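N-acetylglucosamine-specific lectin (Saxidomus purpuratus, PDB 6A7T) binds carbohydrates, with a preference for N-acetylglucosamine, through a C-type lectin domain that recognises the sugar without needing calcium. Local coordinates at residues A[118-123]-A[139-144]; A[85-90]-A[147-152]; A[73-78]-A[133-138]. All coordinates share one frame; numbering follows the deposited sequence.

Contact 1: residues A[118-123]-A[139-144]; sequences PDADEG and DHQDCV
D139 reaches from the end of strand 136-140 into the loop 118-123 and takes hold of two successive backbone N-H groups. Its CB lies 4.0 Å from CB of P118, a proline that follows a cis peptide bond. CG sits between the backbone N and the carbonyl carbon (chi1 57°), which delivers the carboxylate to the loop; CG faces CB of P118 at 3.7 Å. OD1 accepts a hydrogen bond from N of D119 at 2.8 Å, OD2 one from N of A120 at 3.0 Å. Both donors come from above the carboxylate plane, whereas NE2 of Q141 approaches OD2 of D139 on its anti lone pair, at 2.8 Å and nearly straight at 167°. The Q141 chain bends at chi2, and the same NE2 also bonds O of D121 at 3.1 Å. OD2 is gripped twice.

D119 and D139 are ligands of the second calcium site, which is empty in this chain, and H140 belongs to the N-acetylglucosamine site; this is the long-loop binding region of the C-type lectin fold. The C124-C143 disulfide ties segment 139-144 to strand 124-130, H140 pairs with C124 through the backbone, and Y100 of strand 99-102 packs against P118, D139 and Q141.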
loop_
_atom_site.group_PDB
_atom_site.type_symbol
_atom_site.label_atom_id
_atom_site.label_comp_id
_atom_site.label_asym_id
_atom_site.label_seq_id
_atom_site.Cartn_x
_atom_site.Cartn_y
_atom_site.Cartn_z
ATOM N N PRO A 118 26.795 6.826 1.951
ATOM C CA PRO A 118 27.745 5.903 1.373
ATOM C C PRO A 118 29.232 6.225 1.593
ATOM O O PRO A 118 29.654 7.374 1.537
ATOM C CB PRO A 118 27.436 5.999 -0.128
ATOM C CG PRO A 118 26.883 7.407 -0.290
ATOM C CD PRO A 118 26.131 7.700 1.005
ATOM N N ASP A 119 30.032 5.204 1.831
ATOM C CA ASP A 119 31.437 5.412 2.041
ATOM C C ASP A 119 32.163 5.750 0.723
ATOM O O ASP A 119 33.181 6.471 0.696
ATOM C CB ASP A 119 32.055 4.172 2.657
ATOM C CG ASP A 119 33.541 4.362 2.848
ATOM O OD1 ASP A 119 33.894 5.226 3.658
ATOM O OD2 ASP A 119 34.318 3.664 2.159
ATOM N N ALA A 120 31.677 5.208 -0.393
ATOM C CA ALA A 120 32.399 5.289 -1.692
ATOM C C ALA A 120 31.385 5.286 -2.855
ATOM O O ALA A 120 30.218 4.925 -2.701
ATOM C CB ALA A 120 33.388 4.168 -1.830
ATOM N N ASP A 121 31.830 5.804 -4.003
ATOM C CA ASP A 121 31.020 5.801 -5.222
ATOM C C ASP A 121 31.010 4.395 -5.813
ATOM O O ASP A 121 31.728 3.523 -5.385
ATOM C CB ASP A 121 31.603 6.796 -6.244
ATOM C CG ASP A 121 31.668 8.255 -5.805
ATOM O OD1 ASP A 121 30.993 8.643 -4.833
ATOM O OD2 ASP A 121 32.386 9.028 -6.491
ATOM N N GLU A 122 30.182 4.215 -6.870
ATOM C CA GLU A 122 30.317 3.121 -7.826
ATOM C C GLU A 122 29.907 1.789 -7.198
ATOM O O GLU A 122 30.360 0.748 -7.600
ATOM C CB GLU A 122 31.739 3.048 -8.381
ATOM C CG GLU A 122 32.125 4.358 -9.053
ATOM C CD GLU A 122 33.267 4.271 -10.050
ATOM O OE1 GLU A 122 34.014 3.268 -10.027
ATOM O OE2 GLU A 122 33.353 5.201 -10.875
ATOM N N GLY A 123 28.996 1.861 -6.250
ATOM C CA GLY A 123 28.554 0.632 -5.612
ATOM C C GLY A 123 27.095 0.284 -5.844
ATOM O O GLY A 123 26.360 0.953 -6.585
ATOM N N ASP A 139 26.791 0.833 1.054
ATOM C CA ASP A 139 27.270 0.720 -0.343
ATOM C C ASP A 139 28.370 -0.330 -0.409
ATOM O O ASP A 139 29.363 -0.262 0.343
ATOM C CB ASP A 139 27.828 2.066 -0.829
ATOM C CG ASP A 139 28.960 2.600 0.044
ATOM O OD1 ASP A 139 28.682 2.878 1.225
ATOM O OD2 ASP A 139 30.119 2.612 -0.433
ATOM N N HIS A 140 28.253 -1.300 -1.325
ATOM C CA HIS A 140 29.187 -2.350 -1.524
ATOM C C HIS A 140 29.688 -2.238 -2.972
ATOM O O HIS A 140 28.884 -2.095 -3.888
ATOM C CB HIS A 140 28.567 -3.745 -1.288
ATOM C CG HIS A 140 29.538 -4.871 -1.384
ATOM N ND1 HIS A 140 30.497 -5.095 -0.394
ATOM C CD2 HIS A 140 29.679 -5.901 -2.257
ATOM C CE1 HIS A 140 31.177 -6.185 -0.679
ATOM N NE2 HIS A 140 30.723 -6.686 -1.835
ATOM N N GLN A 141 31.004 -2.329 -3.165
ATOM C CA GLN A 141 31.559 -1.991 -4.485
ATOM C C GLN A 141 31.656 -3.218 -5.412
ATOM O O GLN A 141 32.055 -3.082 -6.579
ATOM C CB GLN A 141 32.859 -1.212 -4.240
ATOM C CG GLN A 141 32.608 0.287 -4.107
ATOM C CD GLN A 141 31.895 0.706 -2.843
ATOM O OE1 GLN A 141 32.128 0.170 -1.773
ATOM N NE2 GLN A 141 31.066 1.724 -2.935
ATOM N N ASP A 142 31.265 -4.408 -4.976
ATOM C CA ASP A 142 31.211 -5.535 -5.852
ATOM C C ASP A 142 29.754 -5.940 -6.118
ATOM O O ASP A 142 29.138 -6.632 -5.327
ATOM C CB ASP A 142 31.968 -6.728 -5.290
ATOM C CG ASP A 142 31.782 -7.997 -6.090
ATOM O OD1 ASP A 142 31.393 -7.914 -7.312
ATOM O OD2 ASP A 142 31.983 -9.066 -5.489
ATOM N N CYS A 143 29.268 -5.517 -7.280
ATOM C CA CYS A 143 27.835 -5.690 -7.643
ATOM C C CYS A 143 27.616 -7.002 -8.382
ATOM O O CYS A 143 26.482 -7.263 -8.836
ATOM C CB CYS A 143 27.364 -4.494 -8.448
ATOM S SG CYS A 143 27.403 -2.992 -7.443
ATOM N N VAL A 144 28.641 -7.859 -8.479
ATOM C CA VAL A 144 28.572 -9.054 -9.249
ATOM C C VAL A 144 28.758 -10.296 -8.375
ATOM O O VAL A 144 27.978 -11.232 -8.444
ATOM C CB VAL A 144 29.557 -9.012 -10.437
ATOM C CG1 VAL A 144 29.454 -10.261 -11.273
ATOM C CG2 VAL A 144 29.324 -7.774 -11.300
HETATM O O HOH W 1 33.859 1.496 0.635
HETATM O O HOH W 2 32.967 -0.098 -7.637
#

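Contact 2: residues A[85-90]-A[147-152]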
loop_
_atom_site.group_PDB
_atom_site.type_symbol
_atom_site.label_atom_id
_atom_site.label_comp_id
_atom_site.label_asym_id
_atom_site.label_seq_id
_atom_site.Cartn_x
_atom_site.Cartn_y
_atom_site.Cartn_z
ATOM N N HIS A 85 22.786 -10.895 7.564
ATOM C CA HIS A 85 23.153 -9.588 8.094
ATOM C C HIS A 85 23.062 -8.489 7.025
ATOM O O HIS A 85 23.296 -7.348 7.317
ATOM C CB HIS A 85 24.585 -9.627 8.705
ATOM C CG HIS A 85 24.781 -10.789 9.632
ATOM N ND1 HIS A 85 23.922 -11.039 10.703
ATOM C CD2 HIS A 85 25.706 -11.783 9.649
ATOM C CE1 HIS A 85 24.295 -12.141 11.324
ATOM N NE2 HIS A 85 25.407 -12.609 10.719
ATOM N N TYR A 86 22.770 -8.861 5.771
ATOM C CA TYR A 86 22.536 -7.857 4.728
ATOM C C TYR A 86 21.614 -8.458 3.669
ATOM O O TYR A 86 21.567 -9.660 3.504
ATOM C CB TYR A 86 23.835 -7.384 4.063
ATOM C CG TYR A 86 24.572 -8.396 3.221
ATOM C CD1 TYR A 86 25.431 -9.342 3.761
ATOM C CD2 TYR A 86 24.463 -8.363 1.844
ATOM C CE1 TYR A 86 26.101 -10.262 2.960
ATOM C CE2 TYR A 86 25.133 -9.265 1.039
ATOM C CZ TYR A 86 25.958 -10.221 1.588
ATOM O OH TYR A 86 26.581 -11.084 0.716
ATOM N N TYR A 87 20.862 -7.569 3.012
ATOM C CA TYR A 87 19.973 -7.912 1.895
ATOM C C TYR A 87 20.214 -6.898 0.781
ATOM O O TYR A 87 20.143 -5.727 1.038
ATOM C CB TYR A 87 18.502 -7.838 2.310
ATOM C CG TYR A 87 18.014 -8.917 3.235
ATOM C CD1 TYR A 87 18.311 -8.874 4.581
ATOM C CD2 TYR A 87 17.212 -9.945 2.778
ATOM C CE1 TYR A 87 17.829 -9.834 5.462
ATOM C CE2 TYR A 87 16.728 -10.920 3.641
ATOM C CZ TYR A 87 17.042 -10.864 4.991
ATOM O OH TYR A 87 16.615 -11.838 5.873
ATOM N N TRP A 88 20.337 -7.383 -0.456
ATOM C CA TRP A 88 20.402 -6.455 -1.610
ATOM C C TRP A 88 19.078 -5.740 -1.844
ATOM O O TRP A 88 17.998 -6.383 -1.764
ATOM C CB TRP A 88 20.792 -7.211 -2.890
ATOM C CG TRP A 88 22.179 -7.780 -2.848
ATOM C CD1 TRP A 88 22.505 -9.071 -3.065
ATOM C CD2 TRP A 88 23.413 -7.110 -2.515
ATOM N NE1 TRP A 88 23.858 -9.256 -2.971
ATOM C CE2 TRP A 88 24.429 -8.085 -2.606
ATOM C CE3 TRP A 88 23.753 -5.794 -2.182
ATOM C CZ2 TRP A 88 25.779 -7.792 -2.400
ATOM C CZ3 TRP A 88 25.088 -5.505 -1.964
ATOM C CH2 TRP A 88 26.066 -6.499 -2.062
ATOM N N ILE A 89 19.167 -4.462 -2.240
ATOM C CA ILE A 89 18.007 -3.649 -2.599
ATOM C C ILE A 89 18.291 -2.921 -3.922
ATOM O O ILE A 89 19.373 -2.983 -4.437
ATOM C CB ILE A 89 17.596 -2.678 -1.489
ATOM C CG1 ILE A 89 18.675 -1.625 -1.192
ATOM C CG2 ILE A 89 17.229 -3.458 -0.247
ATOM C CD1 ILE A 89 18.251 -0.558 -0.185
ATOM N N GLY A 90 17.261 -2.314 -4.437
ATOM C CA GLY A 90 17.209 -1.767 -5.803
ATOM C C GLY A 90 17.780 -0.363 -5.885
ATOM O O GLY A 90 17.148 0.514 -6.481
ATOM N N LYS A 147 27.500 -12.576 -2.770
ATOM C CA LYS A 147 26.234 -13.305 -2.892
ATOM C C LYS A 147 25.471 -13.141 -1.590
ATOM O O LYS A 147 25.956 -13.590 -0.586
ATOM C CB LYS A 147 26.436 -14.797 -3.175
ATOM C CG LYS A 147 26.961 -15.126 -4.566
ATOM C CD LYS A 147 27.020 -16.626 -4.822
ATOM C CE LYS A 147 27.706 -16.981 -6.110
ATOM N NZ LYS A 147 27.905 -18.442 -6.213
ATOM N N GLY A 148 24.263 -12.554 -1.646
ATOM C CA GLY A 148 23.431 -12.415 -0.491
ATOM C C GLY A 148 21.956 -12.542 -0.865
ATOM O O GLY A 148 21.621 -12.608 -2.057
ATOM N N PRO A 149 21.072 -12.529 0.149
ATOM C CA PRO A 149 19.622 -12.574 -0.081
ATOM C C PRO A 149 19.244 -11.196 -0.648
ATOM O O PRO A 149 20.041 -10.267 -0.642
ATOM C CB PRO A 149 19.058 -12.883 1.328
ATOM C CG PRO A 149 20.005 -12.159 2.221
ATOM C CD PRO A 149 21.373 -12.338 1.583
ATOM N N SER A 150 17.990 -11.060 -1.027
ATOM C CA SER A 150 17.537 -9.811 -1.694
ATOM C C SER A 150 16.052 -9.631 -1.426
ATOM O O SER A 150 15.401 -10.550 -0.925
ATOM C CB SER A 150 17.839 -9.843 -3.166
ATOM O OG SER A 150 17.167 -10.889 -3.866
ATOM N N ILE A 151 15.582 -8.435 -1.730
ATOM C CA ILE A 151 14.160 -8.061 -1.511
ATOM C C ILE A 151 13.568 -7.581 -2.838
ATOM O O ILE A 151 14.062 -6.621 -3.418
ATOM C CB ILE A 151 14.001 -6.998 -0.413
ATOM C CG1 ILE A 151 14.682 -7.441 0.882
ATOM C CG2 ILE A 151 12.534 -6.701 -0.176
ATOM C CD1 ILE A 151 14.974 -6.352 1.875
ATOM N N CYS A 152 12.531 -8.284 -3.309
ATOM C CA CYS A 152 11.839 -7.910 -4.552
ATOM C C CYS A 152 10.528 -7.188 -4.188
ATOM O O CYS A 152 9.949 -7.478 -3.141
ATOM C CB CYS A 152 11.441 -9.073 -5.437
ATOM S SG CYS A 152 12.801 -10.176 -5.878
#
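P149 presses on the ring of Y87: the side chains cross at about a right angle, and CG rides over one face, 3.9 Å from the centroid and offset toward the rim, a CH-pi contact. The same CG also abuts O of Y86, at 3.2 Å. I151 takes the next hollow along: its CD1 rests 3.9 Å from CB of Y87 and 4.2 Å from CG2 of I89. G148 presents no side chain: CE2 and CZ of Y86 pass its CA obliquely at 3.9 Å, and NE1 of W88 comes 3.6 Å from its N. CE2 of Y86 also lies over one face of the W88 indole, toward its rim, and the Y86 OH makes a weak hydrogen bond to O of K147.

Strands 86-89 and 148-152, at 46° to one another, meet in a single bridge, W88 with S150: N of W88 bonds O of P149 at 2.9 Å, and N of I151 bonds O of W88 at 3.2 Å.

Strand 86-94 lies in one sheet and 148-154 in the other, so the bridge joins both. W88 and S150 rest on S51 of helix 48-57, and Y87 and I151 on I78 and I74 of helix 68-78.

Contact 3: residues A[73-78]-A[133-138]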
loop_
_atom_site.group_PDB
_atom_site.type_symbol
_atom_site.label_atom_id
_atom_site.label_comp_id
_atom_site.label_asym_id
_atom_site.label_seq_id
_atom_site.Cartn_x
_atom_site.Cartn_y
_atom_site.Cartn_z
ATOM N N PHE A 73 8.687 -0.861 7.504
ATOM C CA PHE A 73 8.135 -2.115 7.154
ATOM C C PHE A 73 9.277 -3.091 6.881
ATOM O O PHE A 73 9.287 -4.191 7.383
ATOM C CB PHE A 73 7.204 -2.008 5.936
ATOM C CG PHE A 73 6.929 -3.328 5.290
ATOM C CD1 PHE A 73 6.149 -4.283 5.926
ATOM C CD2 PHE A 73 7.500 -3.635 4.057
ATOM C CE1 PHE A 73 5.941 -5.536 5.352
ATOM C CE2 PHE A 73 7.284 -4.878 3.487
ATOM C CZ PHE A 73 6.495 -5.812 4.119
ATOM N N ILE A 74 10.219 -2.705 6.006
ATOM C CA ILE A 74 11.287 -3.624 5.599
ATOM C C ILE A 74 12.100 -4.015 6.830
ATOM O O ILE A 74 12.395 -5.197 7.020
ATOM C CB ILE A 74 12.147 -2.995 4.499
ATOM C CG1 ILE A 74 11.342 -2.856 3.208
ATOM C CG2 ILE A 74 13.426 -3.786 4.306
ATOM C CD1 ILE A 74 11.932 -1.914 2.193
ATOM N N ARG A 75 12.462 -3.014 7.644
ATOM C CA ARG A 75 13.261 -3.264 8.821
ATOM C C ARG A 75 12.525 -4.253 9.729
ATOM O O ARG A 75 13.164 -5.122 10.332
ATOM C CB ARG A 75 13.611 -1.969 9.539
ATOM C CG ARG A 75 14.598 -2.211 10.678
ATOM C CD ARG A 75 15.021 -0.936 11.356
ATOM N NE ARG A 75 15.771 -0.069 10.477
ATOM C CZ ARG A 75 15.290 0.940 9.778
ATOM N NH1 ARG A 75 14.062 1.377 9.944
ATOM N NH2 ARG A 75 16.094 1.500 8.886
ATOM N N GLY A 76 11.208 -4.068 9.860
ATOM C CA GLY A 76 10.359 -4.989 10.677
ATOM C C GLY A 76 10.517 -6.452 10.315
ATOM O O GLY A 76 10.565 -7.306 11.211
ATOM N N VAL A 77 10.609 -6.765 9.017
ATOM C CA VAL A 77 10.773 -8.116 8.549
ATOM C C VAL A 77 12.222 -8.573 8.767
ATOM O O VAL A 77 12.466 -9.609 9.433
ATOM C CB VAL A 77 10.343 -8.254 7.072
ATOM C CG1 VAL A 77 10.548 -9.671 6.561
ATOM C CG2 VAL A 77 8.883 -7.850 6.881
ATOM N N ILE A 78 13.209 -7.837 8.242
ATOM C CA ILE A 78 14.566 -8.382 8.215
ATOM C C ILE A 78 15.182 -8.423 9.633
ATOM O O ILE A 78 15.999 -9.270 9.904
ATOM C CB ILE A 78 15.431 -7.645 7.170
ATOM C CG1 ILE A 78 15.676 -6.183 7.512
ATOM C CG2 ILE A 78 14.778 -7.826 5.820
ATOM C CD1 ILE A 78 16.361 -5.421 6.420
ATOM N N ILE A 133 25.833 0.411 11.776
ATOM C CA ILE A 133 24.762 0.362 10.777
ATOM C C ILE A 133 23.734 -0.677 11.276
ATOM O O ILE A 133 24.028 -1.878 11.305
ATOM C CB ILE A 133 25.368 0.041 9.396
ATOM C CG1 ILE A 133 26.375 1.122 8.988
ATOM C CG2 ILE A 133 24.312 -0.178 8.338
ATOM C CD1 ILE A 133 27.166 0.831 7.726
ATOM N N VAL A 134 22.565 -0.192 11.694
ATOM C CA VAL A 134 21.531 -1.026 12.326
ATOM C C VAL A 134 20.334 -1.160 11.378
ATOM O O VAL A 134 19.357 -0.418 11.509
ATOM C CB VAL A 134 21.121 -0.430 13.685
ATOM C CG1 VAL A 134 20.173 -1.333 14.449
ATOM C CG2 VAL A 134 22.350 -0.127 14.503
ATOM N N TRP A 135 20.420 -2.115 10.435
ATOM C CA TRP A 135 19.399 -2.283 9.429
ATOM C C TRP A 135 19.147 -0.955 8.700
ATOM O O TRP A 135 18.071 -0.420 8.651
ATOM C CB TRP A 135 18.136 -2.944 9.996
ATOM C CG TRP A 135 18.338 -4.385 10.347
ATOM C CD1 TRP A 135 18.127 -4.948 11.578
ATOM C CD2 TRP A 135 18.844 -5.435 9.508
ATOM N NE1 TRP A 135 18.405 -6.282 11.531
ATOM C CE2 TRP A 135 18.870 -6.611 10.292
ATOM C CE3 TRP A 135 19.247 -5.518 8.165
ATOM C CZ2 TRP A 135 19.248 -7.844 9.771
ATOM C CZ3 TRP A 135 19.661 -6.731 7.666
ATOM C CH2 TRP A 135 19.706 -7.871 8.474
ATOM N N GLN A 136 20.240 -0.433 8.125
ATOM C CA GLN A 136 20.243 0.797 7.337
ATOM C C GLN A 136 21.049 0.504 6.069
ATOM O O GLN A 136 21.753 -0.529 5.962
ATOM C CB GLN A 136 20.843 1.940 8.164
ATOM C CG GLN A 136 19.956 2.386 9.310
ATOM C CD GLN A 136 20.736 3.263 10.264
ATOM O OE1 GLN A 136 21.772 2.883 10.808
ATOM N NE2 GLN A 136 20.261 4.470 10.390
ATOM N N TRP A 137 21.056 1.455 5.151
ATOM C CA TRP A 137 21.693 1.178 3.852
ATOM C C TRP A 137 23.221 1.312 3.908
ATOM O O TRP A 137 23.742 2.167 4.629
ATOM C CB TRP A 137 21.117 2.060 2.740
ATOM C CG TRP A 137 19.649 2.192 2.681
ATOM C CD1 TRP A 137 18.707 1.265 3.017
ATOM C CD2 TRP A 137 18.942 3.315 2.158
ATOM N NE1 TRP A 137 17.478 1.768 2.809
ATOM C CE2 TRP A 137 17.582 3.034 2.283
ATOM C CE3 TRP A 137 19.325 4.564 1.653
ATOM C CZ2 TRP A 137 16.586 3.914 1.903
ATOM C CZ3 TRP A 137 18.333 5.458 1.330
ATOM C CH2 TRP A 137 16.995 5.134 1.387
ATOM N N ASN A 138 23.942 0.424 3.193
ATOM C CA ASN A 138 25.386 0.449 3.014
ATOM C C ASN A 138 25.681 0.272 1.513
ATOM O O ASN A 138 24.857 -0.333 0.778
ATOM C CB ASN A 138 26.102 -0.699 3.718
ATOM C CG ASN A 138 27.595 -0.566 3.667
ATOM O OD1 ASN A 138 28.073 0.540 3.821
ATOM N ND2 ASN A 138 28.309 -1.662 3.429
#
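W135, R75 and I78 carry nearly all of this contact. The indole of W135 has I78 over one face: CG1 of the isoleucine stands 3.9 Å from the centroid of the six-membered ring, 20° off its normal, a CH-pi contact, and CD1 reaches on to CE3 of W135 at 3.4 Å. CG1 lies between the backbone N and the carbonyl carbon of I78 (chi1 66°), which sends the branch onto the ring. With Q136, W135 faces L128 as a G1 beta bulge, its positive phi being the mark of that motif, where the chain turns its corner at V134 and W135 before strand 136-140 of the C-type lectin domain.

The carbonyl that the bulge turns toward helix 68-78 is taken by R75. NE and NH2 of R75 both donate to O of W135, at 3.0 and 2.8 Å, a side-on grip on one oxygen; the NH2 bond lies nearly along the carbonyl axis. The arginine chain starts out extended and bends at chi3, its CG passing 3.7 Å from CB of W135. NH2 of R75 also forms a salt bridge with D71, one helical turn back. I78 also touches F41 of strand 37-43, and W135 touches Y87 of strand 86-94.

In chain order the segments run 73-78, 85-90, 118-123, 133-138, 139-144, 147-152. Contact 1 is therefore nested within the loop closed by contact 2, while contact 3 crosses both. Contacts 1 and 3 share strand 136-140 but lie about 18 Å apart between centres, at its two ends. Contact 2 lies about 14 Å from contact 1 and about 11 Å from contact 3, close to the centre of the folded chain, and it touches both: H140 packs on W88, and I89 on W137. Buried packing between helices and the two sheets thus continues to the surface loops of the sugar and second calcium sites, all within one C-type lectin domain.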